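Local coordinates for protein N5-Carboxyaminoimidazole ribonucleotide synthetase (Staphylococcus aureus subsp. aureus, PDB 3ORQ) that catalyses the ATP-dependent conversion of 5-aminoimidazole ribonucleotide and bicarbonate to N5-carboxyaminoimidazole ribonucleotide in purine biosynthesis, at residues Tyr61-Glu64 and Lys65-Asn68; Asp287-Gln290 and Phe291-His294. All blocks are in the same frame, centred on the assembly; numbering follows the deposited sequence.

Interaction 1: Tyr61-Glu64 and Lys65-Asn68; sequences YDDE and KALN
Glu64 O is gripped twice by Asn68, once by its backbone and once by its side chain. The backbone bond, Asn68 N to Glu64 O, is 3.0 Å. The amide bond, Asn68 ND2 to Glu64 O, is 3.2 Å and fairly straight, 165° at the hydrogen. The two donors come from opposite faces of the carbonyl plane, each tilted 32° from it. Glu64 O lies in the plane of the Asn68 amide, and the other end of that amide, OD1, is bonded to Tyr96 OH. The amide is thus held at both ends. The Glu64 side chain runs beside that of Asn68, and CG of Glu64 comes 3.9 Å from ND2 of Asn68.

Asp63 is the N-cap. Its CG stands anti to the backbone N (chi1 -180°), which brings the carboxylate to the N-H groups at the start of the helix. Ala66 N bonds to Asp63 OD1 at 3.3 Å, reaching it from above the carboxylate plane. Ala66 CB packs 3.7 Å from Asp63 CG. Asp63 O takes the first helical bond, from Leu67 N at 3.0 Å.

Leu67 is buried where the helix packs on the parallel sheet. Its CD1 sits 3.3 Å from Tyr61 O, and its side chain also meets Leu41 and Ile18 of that sheet and Leu92 of helix 86-95. Tyr61 points away from the helix, and its OH bonds to Asp42. This is an aspartate N-cap on helix 64-73, just after strand 55-58, within the Rossmann-like preATP-grasp domain.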
ATOM      1  N   TYR A  61      22.910 -14.925  -5.453  1.00 18.00           N
ATOM      2  CA  TYR A  61      22.832 -14.908  -3.992  1.00 20.06           C
ATOM      3  C   TYR A  61      24.080 -15.481  -3.293  1.00 19.69           C
ATOM      4  O   TYR A  61      24.281 -15.260  -2.107  1.00 20.50           O
ATOM      5  CB  TYR A  61      21.575 -15.624  -3.531  1.00 19.80           C
ATOM      6  CG  TYR A  61      20.281 -15.108  -4.138  1.00 18.31           C
ATOM      7  CD1 TYR A  61      19.846 -13.797  -3.924  1.00 14.87           C
ATOM      8  CD2 TYR A  61      19.481 -15.949  -4.923  1.00 19.64           C
ATOM      9  CE1 TYR A  61      18.626 -13.333  -4.469  1.00 12.91           C
ATOM     10  CE2 TYR A  61      18.258 -15.507  -5.459  1.00 17.58           C
ATOM     11  CZ  TYR A  61      17.840 -14.191  -5.219  1.00 17.05           C
ATOM     12  OH  TYR A  61      16.655 -13.754  -5.783  1.00 18.90           O
ATOM     13  N   ASP A  62      24.917 -16.194  -4.032  1.00 19.75           N
ATOM     14  CA  ASP A  62      26.191 -16.706  -3.492  1.00 21.42           C
ATOM     15  C   ASP A  62      27.360 -15.738  -3.757  1.00 20.87           C
ATOM     16  O   ASP A  62      28.470 -15.993  -3.313  1.00 22.66           O
ATOM     17  CB  ASP A  62      26.528 -18.081  -4.104  1.00 22.55           C
ATOM     18  CG  ASP A  62      26.586 -18.038  -5.647  1.00 28.90           C
ATOM     19  OD1 ASP A  62      25.655 -17.457  -6.235  1.00 33.04           O
ATOM     20  OD2 ASP A  62      27.530 -18.576  -6.289  1.00 33.61           O
ATOM     21  N   ASP A  63      27.107 -14.643  -4.483  1.00 18.34           N
ATOM     22  CA  ASP A  63      28.152 -13.719  -4.938  1.00 16.06           C
ATOM     23  C   ASP A  63      28.582 -12.788  -3.788  1.00 16.61           C
ATOM     24  O   ASP A  63      27.876 -11.827  -3.430  1.00 15.80           O
ATOM     25  CB  ASP A  63      27.632 -12.977  -6.171  1.00 15.75           C
ATOM     26  CG  ASP A  63      28.627 -11.978  -6.768  1.00 16.27           C
ATOM     27  OD1 ASP A  63      29.592 -11.580  -6.106  1.00 17.39           O
ATOM     28  OD2 ASP A  63      28.417 -11.563  -7.935  1.00 15.02           O
ATOM     29  N   GLU A  64      29.744 -13.093  -3.205  1.00 15.14           N
ATOM     30  CA  GLU A  64      30.261 -12.429  -2.006  1.00 15.03           C
ATOM     31  C   GLU A  64      30.606 -10.946  -2.200  1.00 14.17           C
ATOM     32  O   GLU A  64      30.374 -10.139  -1.295  1.00 12.45           O
ATOM     33  CB  GLU A  64      31.482 -13.208  -1.437  1.00 16.19           C
ATOM     34  CG  GLU A  64      32.051 -12.653  -0.118  1.00 19.54           C
ATOM     35  CD  GLU A  64      33.174 -13.521   0.521  1.00 29.28           C
ATOM     36  OE1 GLU A  64      33.232 -14.771   0.296  1.00 32.20           O
ATOM     37  OE2 GLU A  64      34.000 -12.936   1.264  1.00 29.27           O
ATOM     38  N   LYS A  65      31.159 -10.594  -3.363  1.00 15.31           N
ATOM     39  CA  LYS A  65      31.479  -9.186  -3.643  1.00 17.34           C
ATOM     40  C   LYS A  65      30.196  -8.346  -3.665  1.00 15.59           C
ATOM     41  O   LYS A  65      30.145  -7.243  -3.126  1.00 15.59           O
ATOM     42  CB  LYS A  65      32.219  -8.990  -4.985  1.00 18.41           C
ATOM     43  CG  LYS A  65      33.460  -9.835  -5.192  1.00 24.26           C
ATOM     44  CD  LYS A  65      34.712  -9.181  -4.632  1.00 29.16           C
ATOM     45  CE  LYS A  65      35.968  -9.987  -5.015  1.00 30.42           C
ATOM     46  NZ  LYS A  65      37.171  -9.541  -4.263  1.00 31.09           N
ATOM     47  N   ALA A  66      29.182  -8.871  -4.337  1.00 13.74           N
ATOM     48  CA  ALA A  66      27.918  -8.155  -4.496  1.00 12.96           C
ATOM     49  C   ALA A  66      27.202  -8.037  -3.146  1.00 12.33           C
ATOM     50  O   ALA A  66      26.704  -6.964  -2.824  1.00 10.47           O
ATOM     51  CB  ALA A  66      27.051  -8.831  -5.487  1.00 11.25           C
ATOM     52  N   LEU A  67      27.191  -9.119  -2.354  1.00 11.18           N
ATOM     53  CA  LEU A  67      26.540  -9.058  -1.040  1.00 11.27           C
ATOM     54  C   LEU A  67      27.251  -8.012  -0.156  1.00 10.71           C
ATOM     55  O   LEU A  67      26.591  -7.257   0.564  1.00  9.32           O
ATOM     56  CB  LEU A  67      26.454 -10.431  -0.361  1.00 11.70           C
ATOM     57  CG  LEU A  67      25.574 -11.512  -1.012  1.00 11.80           C
ATOM     58  CD1 LEU A  67      25.932 -12.907  -0.465  1.00  9.86           C
ATOM     59  CD2 LEU A  67      24.063 -11.230  -0.840  1.00  8.68           C
ATOM     60  N   ASN A  68      28.585  -7.922  -0.263  1.00  7.54           N
ATOM     61  CA  ASN A  68      29.292  -6.880   0.446  1.00  8.94           C
ATOM     62  C   ASN A  68      28.997  -5.441   0.001  1.00 10.48           C
ATOM     63  O   ASN A  68      28.875  -4.543   0.841  1.00  9.87           O
ATOM     64  CB  ASN A  68      30.774  -7.156   0.501  1.00  9.72           C
ATOM     65  CG  ASN A  68      31.142  -7.916   1.745  1.00 18.19           C
ATOM     66  OD1 ASN A  68      31.405  -7.303   2.797  1.00 24.39           O
ATOM     67  ND2 ASN A  68      31.131  -9.265   1.660  1.00 18.35           N
TER

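Interaction 2: Asp287-Gln290 and Phe291-His294; sequences DYSQ and FDTH
Reciprocal capping bonds join Ser289 and Asp292. Ser289 N gives a bond to Asp292 OD2, 3.0 Å long, which meets the oxygen from above the carboxylate plane. In return Asp292 N bonds to Ser289 OG at 3.2 Å, with 162° at the hydrogen. With chi1 at 85°, Ser289 OG sits between its own backbone N and carbonyl carbon and faces the first N-H groups of the helix. It also takes a weak bond from Phe291 N.

Among the backbone bonds, Thr293 N to Ser289 O is 3.2 Å. The bond from His294 N to Gln290 O is weak, and that carbonyl also accepts from Thr253 OG1.

Two nonpolar contacts accompany the bonds. Gln290 CG rests over one face of the Phe291 ring, a CH-pi contact 4.2 Å from the centroid. Thr293 CG2 touches Tyr288 CB at 4.0 Å, while the Tyr288 ring meets His337 of the second subunit.

Outside the contact, Asp292 OD1 forms a salt bridge with Lys33 NZ and a hydrogen bond with Ser30 OG, both on helix 22-33. The capping box therefore satisfies early N-H groups of helix 290-298, while the same aspartate ties that helix to helix 22-33.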
ATOM      1  N   ASP A 287      -5.160  -3.725  10.033  1.00  2.00           N
ATOM      2  CA  ASP A 287      -4.733  -2.340  10.211  1.00  2.00           C
ATOM      3  C   ASP A 287      -3.224  -2.194   9.988  1.00  2.27           C
ATOM      4  O   ASP A 287      -2.702  -1.063   9.897  1.00  2.83           O
ATOM      5  CB  ASP A 287      -5.158  -1.806  11.592  1.00  2.00           C
ATOM      6  CG  ASP A 287      -4.791  -2.751  12.744  1.00  6.86           C
ATOM      7  OD1 ASP A 287      -4.298  -3.875  12.493  1.00  7.70           O
ATOM      8  OD2 ASP A 287      -4.999  -2.375  13.919  1.00 10.41           O
ATOM      9  N   TYR A 288      -2.524  -3.333   9.935  1.00  2.00           N
ATOM     10  CA  TYR A 288      -1.092  -3.398   9.578  1.00  2.00           C
ATOM     11  C   TYR A 288      -0.941  -4.624   8.679  1.00  2.27           C
ATOM     12  O   TYR A 288      -1.637  -5.618   8.876  1.00  3.46           O
ATOM     13  CB  TYR A 288      -0.201  -3.635  10.788  1.00  2.00           C
ATOM     14  CG  TYR A 288      -0.270  -2.558  11.880  1.00  2.00           C
ATOM     15  CD1 TYR A 288      -1.185  -2.692  12.937  1.00  2.00           C
ATOM     16  CD2 TYR A 288       0.584  -1.460  11.869  1.00  2.00           C
ATOM     17  CE1 TYR A 288      -1.280  -1.756  13.944  1.00  2.00           C
ATOM     18  CE2 TYR A 288       0.483  -0.455  12.883  1.00  2.00           C
ATOM     19  CZ  TYR A 288      -0.460  -0.641  13.917  1.00  2.50           C
ATOM     20  OH  TYR A 288      -0.575   0.275  14.939  1.00  5.94           O
ATOM     21  N   SER A 289      -0.036  -4.578   7.704  1.00  2.00           N
ATOM     22  CA  SER A 289       0.216  -5.781   6.903  1.00  3.97           C
ATOM     23  C   SER A 289       1.471  -6.456   7.397  1.00  2.35           C
ATOM     24  O   SER A 289       2.237  -5.865   8.126  1.00  3.74           O
ATOM     25  CB  SER A 289       0.363  -5.444   5.401  1.00  3.39           C
ATOM     26  OG  SER A 289       1.701  -5.059   5.101  1.00  2.32           O
ATOM     27  N   GLN A 290       1.712  -7.673   6.944  1.00  2.00           N
ATOM     28  CA  GLN A 290       2.871  -8.422   7.405  1.00  2.74           C
ATOM     29  C   GLN A 290       4.157  -7.789   6.918  1.00  2.00           C
ATOM     30  O   GLN A 290       5.224  -8.010   7.501  1.00  2.00           O
ATOM     31  CB  GLN A 290       2.764  -9.898   6.988  1.00  2.11           C
ATOM     32  CG  GLN A 290       2.594 -10.153   5.517  1.00  3.81           C
ATOM     33  CD  GLN A 290       2.854 -11.593   5.120  1.00  4.13           C
ATOM     34  OE1 GLN A 290       2.500 -12.006   4.012  1.00  9.29           O
ATOM     35  NE2 GLN A 290       3.502 -12.349   5.988  1.00  2.24           N
ATOM     36  N   PHE A 291       4.050  -6.990   5.858  1.00  2.00           N
ATOM     37  CA  PHE A 291       5.223  -6.226   5.357  1.00  2.00           C
ATOM     38  C   PHE A 291       5.468  -4.952   6.172  1.00  2.20           C
ATOM     39  O   PHE A 291       6.639  -4.617   6.437  1.00  2.81           O
ATOM     40  CB  PHE A 291       5.073  -5.910   3.842  1.00  2.00           C
ATOM     41  CG  PHE A 291       4.826  -7.131   3.029  1.00  2.00           C
ATOM     42  CD1 PHE A 291       5.877  -8.018   2.766  1.00  2.00           C
ATOM     43  CD2 PHE A 291       3.509  -7.497   2.667  1.00  2.00           C
ATOM     44  CE1 PHE A 291       5.651  -9.201   2.057  1.00  2.00           C
ATOM     45  CE2 PHE A 291       3.267  -8.681   1.953  1.00  2.00           C
ATOM     46  CZ  PHE A 291       4.339  -9.526   1.635  1.00  2.00           C
ATOM     47  N   ASP A 292       4.391  -4.250   6.581  1.00  2.00           N
ATOM     48  CA  ASP A 292       4.572  -3.076   7.419  1.00  2.00           C
ATOM     49  C   ASP A 292       5.299  -3.496   8.692  1.00  2.00           C
ATOM     50  O   ASP A 292       6.314  -2.907   9.041  1.00  2.00           O
ATOM     51  CB  ASP A 292       3.234  -2.439   7.813  1.00  2.00           C
ATOM     52  CG  ASP A 292       2.422  -1.953   6.612  1.00  5.23           C
ATOM     53  OD1 ASP A 292       3.009  -1.527   5.565  1.00  2.25           O
ATOM     54  OD2 ASP A 292       1.167  -2.043   6.723  1.00  7.95           O
ATOM     55  N   THR A 293       4.779  -4.493   9.394  1.00  2.00           N
ATOM     56  CA  THR A 293       5.426  -4.913  10.633  1.00  2.00           C
ATOM     57  C   THR A 293       6.859  -5.475  10.353  1.00  2.00           C
ATOM     58  O   THR A 293       7.739  -5.359  11.160  1.00  2.38           O
ATOM     59  CB  THR A 293       4.583  -5.930  11.402  1.00  2.00           C
ATOM     60  OG1 THR A 293       4.300  -7.043  10.550  1.00  2.00           O
ATOM     61  CG2 THR A 293       3.268  -5.316  11.842  1.00  2.00           C
ATOM     62  N   HIS A 294       7.096  -6.041   9.186  1.00  2.00           N
ATOM     63  CA  HIS A 294       8.431  -6.532   8.911  1.00  2.65           C
ATOM     64  C   HIS A 294       9.425  -5.381   8.934  1.00  2.00           C
ATOM     65  O   HIS A 294      10.502  -5.484   9.549  1.00  2.74           O
ATOM     66  CB  HIS A 294       8.498  -7.238   7.552  1.00  2.00           C
ATOM     67  CG  HIS A 294       9.802  -7.944   7.313  1.00  2.22           C
ATOM     68  ND1 HIS A 294      10.085  -9.178   7.853  1.00  3.00           N
ATOM     69  CD2 HIS A 294      10.900  -7.591   6.604  1.00  2.00           C
ATOM     70  CE1 HIS A 294      11.282  -9.573   7.468  1.00  2.00           C
ATOM     71  NE2 HIS A 294      11.812  -8.621   6.729  1.00  2.00           N
TER

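Interactions 1 and 2 both lie where a loop enters a helix, but in separate places. Their centres are 28 Å apart and they share no helix. Interaction 1 is partly buried, with Glu64 and Lys65 exposed and Ala66 and Leu67 buried. Interaction 2 is buried, and its loop also reaches the second subunit. The chemistry differs accordingly. At 61-68 the cap is a carboxylate with a one-way bond, and an amide adds a second bond to a first-turn carbonyl. At 287-294 a serine and an aspartate cap each other, and a phenylalanine packs against helix 22-33, which belongs to the same N-terminal part of the chain as interaction 1.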